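Local coordinates for DNA repair protein MmcB-related protein (Silicibacter pomeroyi, PDB 3DNX), which is of unknown function but, as an MmcB-like member of the PDDEXK nuclease clan, is probably linked to DNA repair, at residues 15-20 with 57-62; 21-26 with 107-112; 78-83 with 118-123; 84-89 with 101-106. All blocks are in the same frame, centred on the assembly; numbering follows the deposited sequence.

Contact 1: residues 15-20 with 57-62; sequences RLARGV and IECKSS. With NA (sodium ion), chain C.
Leu16 lies over the Cys59 side chain: the two CB atoms are 3.9 Å apart, and CD1 of Leu16 reaches past them to the backbone of the next residue, 3.5 Å from the carbonyl O of Lys60. With CG of Leu16 anti to its carbonyl carbon (chi1 -62°), the branch is carried past Cys59 toward Ser61. The sulfur of Cys59 points at the helix backbone, 4.0 Å from CA of Ala17. One turn further on, Val20 and Ile57 slide past each other in opposite directions, CG1 of Val20 lying 4.1 Å from CD1 of Ile57. No hydrogen bond crosses; this part of helix 12-26 meets the sheet mainly through apolar groups, the axes of 15-20 and 57-59 coming to 8.7 Å. Glu58 and Lys60 point to the other face, and the Glu-Cys-Lys run, with Asp44 on the adjacent strand bonded to the N of Cys59, is consistent with the D...ExK signature of the PDDEXK fold. Carbonyl O of Cys59 binds a sodium ion at 2.5 Å, completed by three waters and Asp65. NZ of Lys60, salt-bridged to Asp69, donates to one of those waters at 2.8 Å.

Contact 2: residues 21-26 with 107-112; sequences ARHLRA and YDAEIV
Tyr107 meets Arg22 through its backbone: NH1 of Arg22 donates to the carbonyl O of Tyr107 at 3.1 Å, with an N-H...O angle of 158° and the oxygen tilted slightly out of the guanidinium plane. The arginine chain, extended from CG to NE, lays CD 3.2 Å from the same oxygen. Its NE faces Asp145 of the second subunit in a salt bridge, so this guanidinium links the loop before strand 109-113 to the second subunit. Next, Asp108 sends OD1 back toward the helix. That oxygen accepts from the N of Ala109 at 2.8 Å, approached from above the carboxylate plane, and takes a further bond from a water at 2.6 Å; the same water lies in the plane of the His23 ring, at its edge, 2.7 Å from ND1. At Ala109 the contact passes to the ring face: its carbonyl O stands 3.0 Å above the imidazole plane, offset toward the rim, too poorly angled to bond ND1. CG of His23 anti to the backbone N (chi1 -172°) swings the ring across the strand to meet it. CA of Glu110 lies over that same face. Strand 109-113, an outermost strand of the sheet within this chain, pairs with strand 100-104, while the axis of segment 21-26 runs at 61° to that of 109-111 and helix 12-26 buries Leu24 against strand 54-59.

Contact 3: residues 78-83 with 118-123; sequences WCDRYF and QKLAPA
Asp80 grips the incoming 118-123 segment at two points, just where strand 81-86 of the mixed sheet begins and the chain approaches helix 122-144. Its carbonyl O accepts from the N of Gln118 at 2.8 Å, and the N-H...O angle of 177° makes the bond nearly straight. Two residues later the side chain takes over, OD1 receiving the N of Leu120 at 2.9 Å, nearly along the C-O axis, with an angle of 150° at the hydrogen. A chi1 of -62° sets CG beside the backbone N of Asp80, from where the carboxylate bends toward the loop. The other oxygen, OD2, is engaged by the backbone N of Ile54 and by a salt bridge to Arg125 of helix 122-144. This buried carboxylate thus ties the sheet, the loop and the helix together, and its several donors would be expected to favour the charged form. NH1 of Arg81 is salt-bridged to Glu117, and its NH2 bonds the carbonyl O of Ala115. Beside these polar links Leu120 packs against the turn of Trp78 and Cys79: its CD1 comes 3.5 Å from the N of Cys79, while CD2 rests 3.8 Å from CA of the same residue.

Contact 4: residues 84-89 with 101-106; sequences WAVDME and LLIADA
Three backbone hydrogen bonds join Trp84-Val86 to Leu102-Ala104: N of Leu102 to O of Trp84 at 2.8 Å, N of Val86 to O of Leu102 at 3.1 Å, and N of Ala104 to O of Val86 at 2.8 Å. Leu102 uses its N and O on Trp84 and Val86, either side of its bridge partner Ala85, the pattern of parallel pairing, and the 23° between the strand axes agrees. Past the last of them a water carries the connection on, accepting from the N of Met88, a selenomethionine, and donating to the carbonyl O of Ala104. There Asp87 closes an Asx turn, its OD1 taking the N of Glu89 at 2.8 Å. On the face of Trp84 and Val86, CG2 of Val86 touches two methyls, 4.0 Å from CD1 of Leu101 and 3.9 Å from CD1 of Ile103. A chi1 of -179° on Leu101 brings its branch across that of Val86 at about a right angle. On the opposite face the CB atoms of Ala85 and Leu102 are 4.2 Å apart. These strands lie in the interior of the sheet, between 54-59 and 109-113; Val20 of helix 12-26 packs on Ala85, and the Trp84 ring meets Phe66 and Trp72 edge-to-face.

All four contacts hang on one mixed sheet. Contacts 1 and 4 are buried and adjoin, their centres about 6 Å apart, with strands 54-59 and 81-86 hydrogen-bonded between them; yet contact 1 is apolar helix-on-sheet packing beside a metal site, whereas contact 4 is backbone pairing within the sheet. Contact 2 shares helix 12-26 with contact 1 but lies at the surface, where an arginine, a histidine and a water replace aliphatic groups and the second subunit comes near. Contact 3, partly buried and about 20 Å or more from the others (centre to centre), uses the opposite end of strand 81-86 from contact 4; in it one aspartate joins the segments through both its backbone carbonyl and its carboxylate.

Contact 1: residues 15-20 with 57-62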
loop_
_atom_site.group_PDB
_atom_site.type_symbol
_atom_site.label_atom_id
_atom_site.label_comp_id
_atom_site.label_asym_id
_atom_site.label_seq_id
_atom_site.Cartn_x
_atom_site.Cartn_y
_atom_site.Cartn_z
ATOM N N ARG A 15 10.205 4.530 17.266
ATOM C CA ARG A 15 10.320 3.291 18.024
ATOM C C ARG A 15 8.949 2.755 18.377
ATOM O O ARG A 15 8.646 1.600 18.115
ATOM C CB ARG A 15 11.163 3.543 19.283
ATOM C CG ARG A 15 12.684 3.571 19.036
ATOM C CD ARG A 15 13.437 3.759 20.339
ATOM N NE ARG A 15 14.857 3.424 20.230
ATOM C CZ ARG A 15 15.421 2.256 20.570
ATOM N NH1 ARG A 15 16.735 2.109 20.432
ATOM N NH2 ARG A 15 14.710 1.233 21.049
ATOM N N LEU A 16 8.125 3.604 18.987
ATOM C CA LEU A 16 6.761 3.221 19.331
ATOM C C LEU A 16 6.020 2.762 18.074
ATOM O O LEU A 16 5.365 1.733 18.109
ATOM C CB LEU A 16 5.994 4.374 20.010
ATOM C CG LEU A 16 6.530 4.905 21.345
ATOM C CD1 LEU A 16 5.819 6.217 21.752
ATOM C CD2 LEU A 16 6.349 3.850 22.405
ATOM N N ALA A 17 6.175 3.495 16.962
ATOM C CA ALA A 17 5.451 3.158 15.763
ATOM C C ALA A 17 5.872 1.767 15.219
ATOM O O ALA A 17 5.080 1.075 14.577
ATOM C CB ALA A 17 5.639 4.216 14.690
ATOM N N ARG A 18 7.141 1.426 15.402
ATOM C CA ARG A 18 7.623 0.074 15.007
ATOM C C ARG A 18 6.925 -1.008 15.738
ATOM O O ARG A 18 6.434 -1.952 15.122
ATOM C CB ARG A 18 9.139 -0.036 15.203
ATOM C CG ARG A 18 9.811 -1.279 14.574
ATOM C CD ARG A 18 11.279 -1.099 14.952
ATOM N NE ARG A 18 12.210 -1.997 14.344
ATOM C CZ ARG A 18 12.827 -2.993 14.971
ATOM N NH1 ARG A 18 13.710 -3.714 14.287
ATOM N NH2 ARG A 18 12.569 -3.290 16.249
ATOM N N GLY A 19 6.801 -0.845 17.053
ATOM C CA GLY A 19 6.102 -1.827 17.885
ATOM C C GLY A 19 4.647 -1.889 17.602
ATOM O O GLY A 19 4.068 -2.981 17.479
ATOM N N VAL A 20 4.036 -0.719 17.364
ATOM C CA VAL A 20 2.636 -0.693 16.986
ATOM C C VAL A 20 2.375 -1.460 15.675
ATOM O O VAL A 20 1.407 -2.273 15.591
ATOM C CB VAL A 20 2.090 0.791 16.888
ATOM C CG1 VAL A 20 0.685 0.786 16.317
ATOM C CG2 VAL A 20 2.113 1.478 18.274
ATOM N N ILE A 57 -3.372 5.967 15.241
ATOM C CA ILE A 57 -2.601 5.801 16.464
ATOM C C ILE A 57 -1.559 6.903 16.537
ATOM O O ILE A 57 -0.677 7.011 15.673
ATOM C CB ILE A 57 -1.913 4.415 16.554
ATOM C CG1 ILE A 57 -2.953 3.312 16.467
ATOM C CG2 ILE A 57 -1.102 4.248 17.858
ATOM C CD1 ILE A 57 -2.873 2.569 15.184
ATOM N N GLU A 58 -1.677 7.724 17.583
ATOM C CA GLU A 58 -0.717 8.743 17.871
ATOM C C GLU A 58 0.270 8.236 18.914
ATOM O O GLU A 58 -0.129 7.929 20.070
ATOM C CB GLU A 58 -1.429 10.012 18.377
ATOM C CG GLU A 58 -2.148 10.776 17.322
ATOM C CD GLU A 58 -1.204 11.380 16.310
ATOM O OE1 GLU A 58 -0.586 12.419 16.624
ATOM O OE2 GLU A 58 -1.082 10.821 15.203
ATOM N N CYS A 59 1.535 8.264 18.535
ATOM C CA CYS A 59 2.632 7.725 19.303
ATOM C C CYS A 59 3.306 8.851 20.052
ATOM O O CYS A 59 4.049 9.621 19.483
ATOM C CB CYS A 59 3.621 6.990 18.391
ATOM S SG CYS A 59 2.859 5.614 17.501
ATOM N N LYS A 60 3.055 8.951 21.355
ATOM C CA LYS A 60 3.641 10.026 22.144
ATOM C C LYS A 60 4.785 9.498 23.014
ATOM O O LYS A 60 4.599 8.659 23.870
ATOM C CB LYS A 60 2.566 10.701 22.976
ATOM C CG LYS A 60 1.434 11.262 22.135
ATOM C CD LYS A 60 2.010 12.339 21.220
ATOM C CE LYS A 60 0.998 12.917 20.317
ATOM N NZ LYS A 60 1.584 13.977 19.406
ATOM N N SER A 61 5.972 10.030 22.780
ATOM C CA SER A 61 7.179 9.487 23.355
ATOM C C SER A 61 7.523 10.161 24.690
ATOM O O SER A 61 8.411 9.677 25.412
ATOM C CB SER A 61 8.296 9.655 22.343
ATOM O OG SER A 61 8.436 11.042 21.993
ATOM N N SER A 62 6.781 11.242 25.005
ATOM C CA SER A 62 6.994 12.080 26.195
ATOM C C SER A 62 5.693 12.805 26.541
ATOM O O SER A 62 4.855 13.006 25.682
ATOM C CB SER A 62 8.061 13.162 25.907
ATOM O OG SER A 62 9.262 12.950 26.622
HETATM NA NA NA C . 5.226 11.597 18.458
HETATM O O HOH W 1 3.130 12.320 17.730
HETATM O O HOH W 2 5.836 10.292 16.751
HETATM O O HOH W 3 6.052 13.711 17.954
#

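Contact 2: residues 21-26 with 107-112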
loop_
_atom_site.group_PDB
_atom_site.type_symbol
_atom_site.label_atom_id
_atom_site.label_comp_id
_atom_site.label_asym_id
_atom_site.label_seq_id
_atom_site.Cartn_x
_atom_site.Cartn_y
_atom_site.Cartn_z
ATOM N N ALA A 21 3.207 -1.178 14.660
ATOM C CA ALA A 21 3.101 -1.821 13.348
ATOM C C ALA A 21 3.252 -3.366 13.439
ATOM O O ALA A 21 2.510 -4.099 12.761
ATOM C CB ALA A 21 4.095 -1.238 12.389
ATOM N N ARG A 22 4.203 -3.822 14.242
ATOM C CA ARG A 22 4.395 -5.294 14.477
ATOM C C ARG A 22 3.133 -5.865 15.014
ATOM O O ARG A 22 2.665 -6.904 14.540
ATOM C CB ARG A 22 5.539 -5.567 15.432
ATOM C CG ARG A 22 6.871 -5.311 14.866
ATOM C CD ARG A 22 7.978 -5.443 15.901
ATOM N NE ARG A 22 9.278 -5.509 15.250
ATOM C CZ ARG A 22 10.318 -6.207 15.704
ATOM N NH1 ARG A 22 10.283 -6.857 16.866
ATOM N NH2 ARG A 22 11.435 -6.214 15.017
ATOM N N HIS A 23 2.541 -5.192 16.028
ATOM C CA HIS A 23 1.377 -5.737 16.712
ATOM C C HIS A 23 0.129 -5.727 15.844
ATOM O O HIS A 23 -0.631 -6.713 15.815
ATOM C CB HIS A 23 1.120 -4.974 18.046
ATOM C CG HIS A 23 0.049 -5.595 18.889
ATOM N ND1 HIS A 23 0.142 -6.883 19.368
ATOM C CD2 HIS A 23 -1.179 -5.143 19.258
ATOM C CE1 HIS A 23 -0.944 -7.171 20.050
ATOM N NE2 HIS A 23 -1.763 -6.139 19.993
ATOM N N LEU A 24 -0.088 -4.637 15.098
ATOM C CA LEU A 24 -1.186 -4.574 14.130
ATOM C C LEU A 24 -1.075 -5.739 13.129
ATOM O O LEU A 24 -2.036 -6.440 12.873
ATOM C CB LEU A 24 -1.181 -3.260 13.340
ATOM C CG LEU A 24 -1.658 -2.045 14.135
ATOM C CD1 LEU A 24 -1.420 -0.777 13.289
ATOM C CD2 LEU A 24 -3.114 -2.176 14.496
ATOM N N ARG A 25 0.117 -5.970 12.639
ATOM C CA ARG A 25 0.321 -6.991 11.596
ATOM C C ARG A 25 0.044 -8.412 12.153
ATOM O O ARG A 25 -0.558 -9.269 11.469
ATOM C CB ARG A 25 1.702 -6.846 10.963
ATOM C CG ARG A 25 2.025 -7.874 9.866
ATOM C CD ARG A 25 3.458 -7.810 9.411
ATOM N NE ARG A 25 3.601 -8.846 8.413
ATOM C CZ ARG A 25 4.171 -8.719 7.220
ATOM N NH1 ARG A 25 4.764 -7.584 6.843
ATOM N NH2 ARG A 25 4.157 -9.772 6.404
ATOM N N ALA A 26 0.476 -8.646 13.368
ATOM C CA ALA A 26 0.194 -9.922 14.096
ATOM C C ALA A 26 -1.306 -10.216 14.198
ATOM O O ALA A 26 -1.748 -11.386 14.258
ATOM C CB ALA A 26 0.811 -9.870 15.466
ATOM N N TYR A 107 9.699 -3.050 19.932
ATOM C CA TYR A 107 9.663 -4.444 19.579
ATOM C C TYR A 107 8.288 -5.076 19.544
ATOM O O TYR A 107 8.123 -6.159 18.967
ATOM C CB TYR A 107 10.519 -5.225 20.558
ATOM C CG TYR A 107 11.904 -4.631 20.651
ATOM C CD1 TYR A 107 12.793 -4.798 19.617
ATOM C CD2 TYR A 107 12.280 -3.832 21.736
ATOM C CE1 TYR A 107 14.080 -4.275 19.672
ATOM C CE2 TYR A 107 13.554 -3.275 21.796
ATOM C CZ TYR A 107 14.449 -3.509 20.759
ATOM O OH TYR A 107 15.717 -2.983 20.762
ATOM N N ASP A 108 7.321 -4.424 20.165
ATOM C CA ASP A 108 5.957 -4.970 20.277
ATOM C C ASP A 108 5.029 -3.928 20.873
ATOM O O ASP A 108 5.456 -2.826 21.198
ATOM C CB ASP A 108 5.961 -6.218 21.128
ATOM C CG ASP A 108 4.791 -7.191 20.814
ATOM O OD1 ASP A 108 3.851 -6.897 20.033
ATOM O OD2 ASP A 108 4.849 -8.269 21.389
ATOM N N ALA A 109 3.746 -4.270 20.985
ATOM C CA ALA A 109 2.754 -3.426 21.593
ATOM C C ALA A 109 1.572 -4.246 22.079
ATOM O O ALA A 109 1.397 -5.408 21.697
ATOM C CB ALA A 109 2.289 -2.344 20.634
ATOM N N GLU A 110 0.777 -3.678 22.986
ATOM C CA GLU A 110 -0.492 -4.313 23.393
ATOM C C GLU A 110 -1.581 -3.278 23.560
ATOM O O GLU A 110 -1.337 -2.192 24.035
ATOM C CB GLU A 110 -0.325 -5.128 24.678
ATOM C CG GLU A 110 0.123 -4.312 25.888
ATOM C CD GLU A 110 0.405 -5.132 27.142
ATOM O OE1 GLU A 110 0.294 -6.365 27.124
ATOM O OE2 GLU A 110 0.773 -4.518 28.184
ATOM N N ILE A 111 -2.798 -3.606 23.204
ATOM C CA ILE A 111 -3.919 -2.699 23.415
ATOM C C ILE A 111 -4.356 -2.962 24.869
ATOM O O ILE A 111 -4.627 -4.104 25.246
ATOM C CB ILE A 111 -5.076 -3.003 22.486
ATOM C CG1 ILE A 111 -4.654 -2.830 21.010
ATOM C CG2 ILE A 111 -6.304 -2.152 22.852
ATOM C CD1 ILE A 111 -5.715 -3.194 20.048
ATOM N N VAL A 112 -4.340 -1.940 25.685
ATOM C CA VAL A 112 -4.799 -2.099 27.069
ATOM C C VAL A 112 -6.210 -1.516 27.243
ATOM O O VAL A 112 -6.886 -1.820 28.223
ATOM C CB VAL A 112 -3.790 -1.536 28.084
ATOM C CG1 VAL A 112 -2.515 -2.456 28.118
ATOM C CG2 VAL A 112 -3.435 -0.102 27.804
HETATM O O HOH W 4 2.195 -8.550 18.793
#

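Contact 3: residues 78-83 with 118-123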
loop_
_atom_site.group_PDB
_atom_site.type_symbol
_atom_site.label_atom_id
_atom_site.label_comp_id
_atom_site.label_asym_id
_atom_site.label_seq_id
_atom_site.Cartn_x
_atom_site.Cartn_y
_atom_site.Cartn_z
ATOM N N TRP A 78 -11.359 11.341 11.030
ATOM C CA TRP A 78 -10.586 10.671 9.987
ATOM C C TRP A 78 -10.329 9.202 10.280
ATOM O O TRP A 78 -9.473 8.610 9.629
ATOM C CB TRP A 78 -9.256 11.398 9.787
ATOM C CG TRP A 78 -9.458 12.795 9.363
ATOM C CD1 TRP A 78 -9.252 13.913 10.109
ATOM C CD2 TRP A 78 -9.961 13.243 8.091
ATOM N NE1 TRP A 78 -9.583 15.038 9.377
ATOM C CE2 TRP A 78 -10.021 14.653 8.139
ATOM C CE3 TRP A 78 -10.369 12.586 6.919
ATOM C CZ2 TRP A 78 -10.449 15.413 7.066
ATOM C CZ3 TRP A 78 -10.786 13.333 5.856
ATOM C CH2 TRP A 78 -10.836 14.742 5.933
ATOM N N CYS A 79 -11.055 8.630 11.253
ATOM C CA CYS A 79 -10.873 7.231 11.636
ATOM C C CYS A 79 -12.128 6.612 12.237
ATOM O O CYS A 79 -13.064 7.307 12.583
ATOM C CB CYS A 79 -9.693 7.083 12.609
ATOM S SG CYS A 79 -9.850 7.933 14.191
ATOM N N ASP A 80 -12.167 5.287 12.259
ATOM C CA ASP A 80 -13.188 4.547 12.966
ATOM C C ASP A 80 -12.833 4.467 14.450
ATOM O O ASP A 80 -13.720 4.564 15.280
ATOM C CB ASP A 80 -13.324 3.137 12.413
ATOM C CG ASP A 80 -13.745 3.113 10.985
ATOM O OD1 ASP A 80 -14.750 3.778 10.624
ATOM O OD2 ASP A 80 -13.102 2.409 10.222
ATOM N N ARG A 81 -11.545 4.306 14.767
ATOM C CA ARG A 81 -11.056 4.212 16.140
ATOM C C ARG A 81 -9.755 5.003 16.262
ATOM O O ARG A 81 -8.918 4.956 15.379
ATOM C CB ARG A 81 -10.814 2.767 16.549
ATOM C CG ARG A 81 -12.058 1.892 16.517
ATOM C CD ARG A 81 -11.803 0.573 17.195
ATOM N NE ARG A 81 -12.756 -0.456 16.801
ATOM C CZ ARG A 81 -13.701 -0.985 17.573
ATOM N NH1 ARG A 81 -14.498 -1.918 17.078
ATOM N NH2 ARG A 81 -13.840 -0.640 18.828
ATOM N N TYR A 82 -9.653 5.763 17.334
ATOM C CA TYR A 82 -8.494 6.593 17.691
ATOM C C TYR A 82 -7.828 6.104 18.976
ATOM O O TYR A 82 -8.501 5.873 20.021
ATOM C CB TYR A 82 -8.932 8.055 17.890
ATOM C CG TYR A 82 -7.797 8.922 18.318
ATOM C CD1 TYR A 82 -6.941 9.468 17.388
ATOM C CD2 TYR A 82 -7.578 9.205 19.676
ATOM C CE1 TYR A 82 -5.863 10.251 17.777
ATOM C CE2 TYR A 82 -6.501 9.964 20.075
ATOM C CZ TYR A 82 -5.671 10.517 19.109
ATOM O OH TYR A 82 -4.608 11.294 19.473
ATOM N N PHE A 83 -6.504 5.921 18.899
ATOM C CA PHE A 83 -5.672 5.387 19.988
ATOM C C PHE A 83 -4.470 6.269 20.229
ATOM O O PHE A 83 -3.912 6.885 19.282
ATOM C CB PHE A 83 -5.051 4.023 19.693
ATOM C CG PHE A 83 -6.037 2.930 19.378
ATOM C CD1 PHE A 83 -6.314 1.930 20.285
ATOM C CD2 PHE A 83 -6.655 2.894 18.130
ATOM C CE1 PHE A 83 -7.207 0.904 19.968
ATOM C CE2 PHE A 83 -7.531 1.880 17.806
ATOM C CZ PHE A 83 -7.826 0.895 18.729
ATOM N N GLN A 118 -16.365 5.009 16.165
ATOM C CA GLN A 118 -17.050 6.165 15.597
ATOM C C GLN A 118 -16.966 6.049 14.069
ATOM O O GLN A 118 -16.251 6.823 13.423
ATOM C CB GLN A 118 -16.388 7.473 16.088
ATOM C CG GLN A 118 -15.413 7.308 17.285
ATOM C CD GLN A 118 -15.522 8.426 18.308
ATOM O OE1 GLN A 118 -15.605 8.161 19.505
ATOM N NE2 GLN A 118 -15.528 9.675 17.844
ATOM N N LYS A 119 -17.670 5.071 13.507
ATOM C CA LYS A 119 -17.542 4.736 12.085
ATOM C C LYS A 119 -17.556 5.916 11.084
ATOM O O LYS A 119 -18.284 6.899 11.220
ATOM C CB LYS A 119 -18.615 3.728 11.661
ATOM C CG LYS A 119 -18.297 2.254 11.941
ATOM C CD LYS A 119 -19.191 1.348 11.027
ATOM C CE LYS A 119 -19.967 0.264 11.810
ATOM N NZ LYS A 119 -19.072 -0.757 12.443
ATOM N N LEU A 120 -16.732 5.750 10.060
ATOM C CA LEU A 120 -16.526 6.721 9.002
ATOM C C LEU A 120 -17.651 6.521 7.957
ATOM O O LEU A 120 -18.155 5.408 7.780
ATOM C CB LEU A 120 -15.139 6.443 8.393
ATOM C CG LEU A 120 -13.961 7.421 8.245
ATOM C CD1 LEU A 120 -13.884 8.521 9.210
ATOM C CD2 LEU A 120 -12.661 6.597 8.299
ATOM N N ALA A 121 -18.050 7.588 7.270
ATOM C CA ALA A 121 -18.976 7.476 6.130
ATOM C C ALA A 121 -18.287 6.767 4.931
ATOM O O ALA A 121 -17.072 6.880 4.797
ATOM C CB ALA A 121 -19.488 8.866 5.739
ATOM N N PRO A 122 -19.044 5.981 4.107
ATOM C CA PRO A 122 -18.530 5.206 2.957
ATOM C C PRO A 122 -17.624 5.968 1.979
ATOM O O PRO A 122 -16.623 5.406 1.499
ATOM C CB PRO A 122 -19.805 4.750 2.210
ATOM C CG PRO A 122 -20.872 4.711 3.253
ATOM C CD PRO A 122 -20.479 5.711 4.344
ATOM N N ALA A 123 -17.994 7.220 1.685
ATOM C CA ALA A 123 -17.244 8.021 0.721
ATOM C C ALA A 123 -15.886 8.409 1.287
ATOM O O ALA A 123 -14.890 8.451 0.578
ATOM C CB ALA A 123 -18.028 9.273 0.327
#

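Contact 4: residues 84-89 with 101-106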
loop_
_atom_site.group_PDB
_atom_site.type_symbol
_atom_site.label_atom_id
_atom_site.label_comp_id
_atom_site.label_asym_id
_atom_site.label_seq_id
_atom_site.Cartn_x
_atom_site.Cartn_y
_atom_site.Cartn_z
ATOM N N TRP A 84 -4.060 6.292 21.503
ATOM C CA TRP A 84 -2.719 6.707 21.890
ATOM C C TRP A 84 -1.820 5.490 21.987
ATOM O O TRP A 84 -2.301 4.410 22.282
ATOM C CB TRP A 84 -2.732 7.429 23.219
ATOM C CG TRP A 84 -3.652 8.594 23.271
ATOM C CD1 TRP A 84 -4.924 8.588 23.722
ATOM C CD2 TRP A 84 -3.366 9.941 22.858
ATOM N NE1 TRP A 84 -5.462 9.860 23.629
ATOM C CE2 TRP A 84 -4.522 10.691 23.072
ATOM C CE3 TRP A 84 -2.237 10.572 22.320
ATOM C CZ2 TRP A 84 -4.583 12.052 22.793
ATOM C CZ3 TRP A 84 -2.303 11.912 22.024
ATOM C CH2 TRP A 84 -3.458 12.633 22.248
ATOM N N ALA A 85 -0.537 5.663 21.694
ATOM C CA ALA A 85 0.497 4.635 21.940
ATOM C C ALA A 85 1.638 5.325 22.711
ATOM O O ALA A 85 2.161 6.333 22.271
ATOM C CB ALA A 85 1.006 4.000 20.633
ATOM N N VAL A 86 1.965 4.777 23.875
ATOM C CA VAL A 86 2.985 5.302 24.778
ATOM C C VAL A 86 3.785 4.151 25.353
ATOM O O VAL A 86 3.354 2.977 25.293
ATOM C CB VAL A 86 2.349 6.123 25.929
ATOM C CG1 VAL A 86 1.533 7.307 25.362
ATOM C CG2 VAL A 86 1.487 5.257 26.866
ATOM N N ASP A 87 4.937 4.460 25.933
ATOM C CA ASP A 87 5.696 3.429 26.574
ATOM C C ASP A 87 5.294 3.318 28.057
ATOM O O ASP A 87 4.504 4.111 28.570
ATOM C CB ASP A 87 7.194 3.649 26.355
ATOM C CG ASP A 87 7.773 4.826 27.121
ATOM O OD1 ASP A 87 7.205 5.363 28.131
ATOM O OD2 ASP A 87 8.898 5.200 26.704
HETATM N N MSE A 88 5.917 2.378 28.738
HETATM C CA MSE A 88 5.596 2.080 30.137
HETATM C C MSE A 88 6.054 3.153 31.129
HETATM O O MSE A 88 5.691 3.089 32.326
HETATM C CB MSE A 88 6.154 0.696 30.530
HETATM C CG MSE A 88 7.690 0.562 30.554
HETATM SE SE MSE A 88 8.392 -1.308 30.645
HETATM C CE MSE A 88 10.294 -0.797 30.709
ATOM N N GLU A 89 6.866 4.119 30.671
ATOM C CA GLU A 89 7.314 5.250 31.520
ATOM C C GLU A 89 6.339 6.429 31.459
ATOM O O GLU A 89 6.395 7.319 32.292
ATOM C CB GLU A 89 8.685 5.773 31.083
ATOM C CG GLU A 89 9.893 4.994 31.567
ATOM C CD GLU A 89 11.153 5.860 31.585
ATOM O OE1 GLU A 89 11.699 6.162 30.501
ATOM O OE2 GLU A 89 11.575 6.260 32.688
ATOM N N LEU A 101 -5.923 2.912 23.899
ATOM C CA LEU A 101 -4.578 2.997 24.417
ATOM C C LEU A 101 -3.793 1.740 24.161
ATOM O O LEU A 101 -4.226 0.624 24.520
ATOM C CB LEU A 101 -4.603 3.299 25.946
ATOM C CG LEU A 101 -3.242 3.445 26.679
ATOM C CD1 LEU A 101 -2.403 4.619 26.149
ATOM C CD2 LEU A 101 -3.442 3.632 28.237
ATOM N N LEU A 102 -2.591 1.927 23.613
ATOM C CA LEU A 102 -1.619 0.864 23.509
ATOM C C LEU A 102 -0.419 1.225 24.334
ATOM O O LEU A 102 -0.026 2.392 24.392
ATOM C CB LEU A 102 -1.125 0.629 22.055
ATOM C CG LEU A 102 -2.092 0.038 21.030
ATOM C CD1 LEU A 102 -2.974 1.126 20.498
ATOM C CD2 LEU A 102 -1.341 -0.585 19.907
ATOM N N ILE A 103 0.164 0.221 24.961
ATOM C CA ILE A 103 1.502 0.354 25.517
ATOM C C ILE A 103 2.481 -0.331 24.564
ATOM O O ILE A 103 2.279 -1.490 24.200
ATOM C CB ILE A 103 1.611 -0.274 26.929
ATOM C CG1 ILE A 103 0.505 0.220 27.882
ATOM C CG2 ILE A 103 3.003 -0.058 27.483
ATOM C CD1 ILE A 103 0.598 1.657 28.225
ATOM N N ALA A 104 3.519 0.395 24.146
ATOM C CA ALA A 104 4.384 -0.024 23.057
ATOM C C ALA A 104 5.853 0.246 23.393
ATOM O O ALA A 104 6.175 1.008 24.332
ATOM C CB ALA A 104 3.993 0.718 21.751
ATOM N N ASP A 105 6.720 -0.436 22.646
ATOM C CA ASP A 105 8.152 -0.101 22.549
ATOM C C ASP A 105 8.607 -0.442 21.137
ATOM O O ASP A 105 7.765 -0.665 20.298
ATOM C CB ASP A 105 9.008 -0.785 23.639
ATOM C CG ASP A 105 9.005 -2.324 23.573
ATOM O OD1 ASP A 105 8.611 -2.961 22.574
ATOM O OD2 ASP A 105 9.438 -2.931 24.567
ATOM N N ALA A 106 9.917 -0.499 20.871
ATOM C CA ALA A 106 10.379 -0.729 19.505
ATOM C C ALA A 106 10.076 -2.130 19.034
ATOM O O ALA A 106 10.159 -2.361 17.852
ATOM C CB ALA A 106 11.894 -0.439 19.347
HETATM O O HOH W 5 7.115 0.192 26.838
#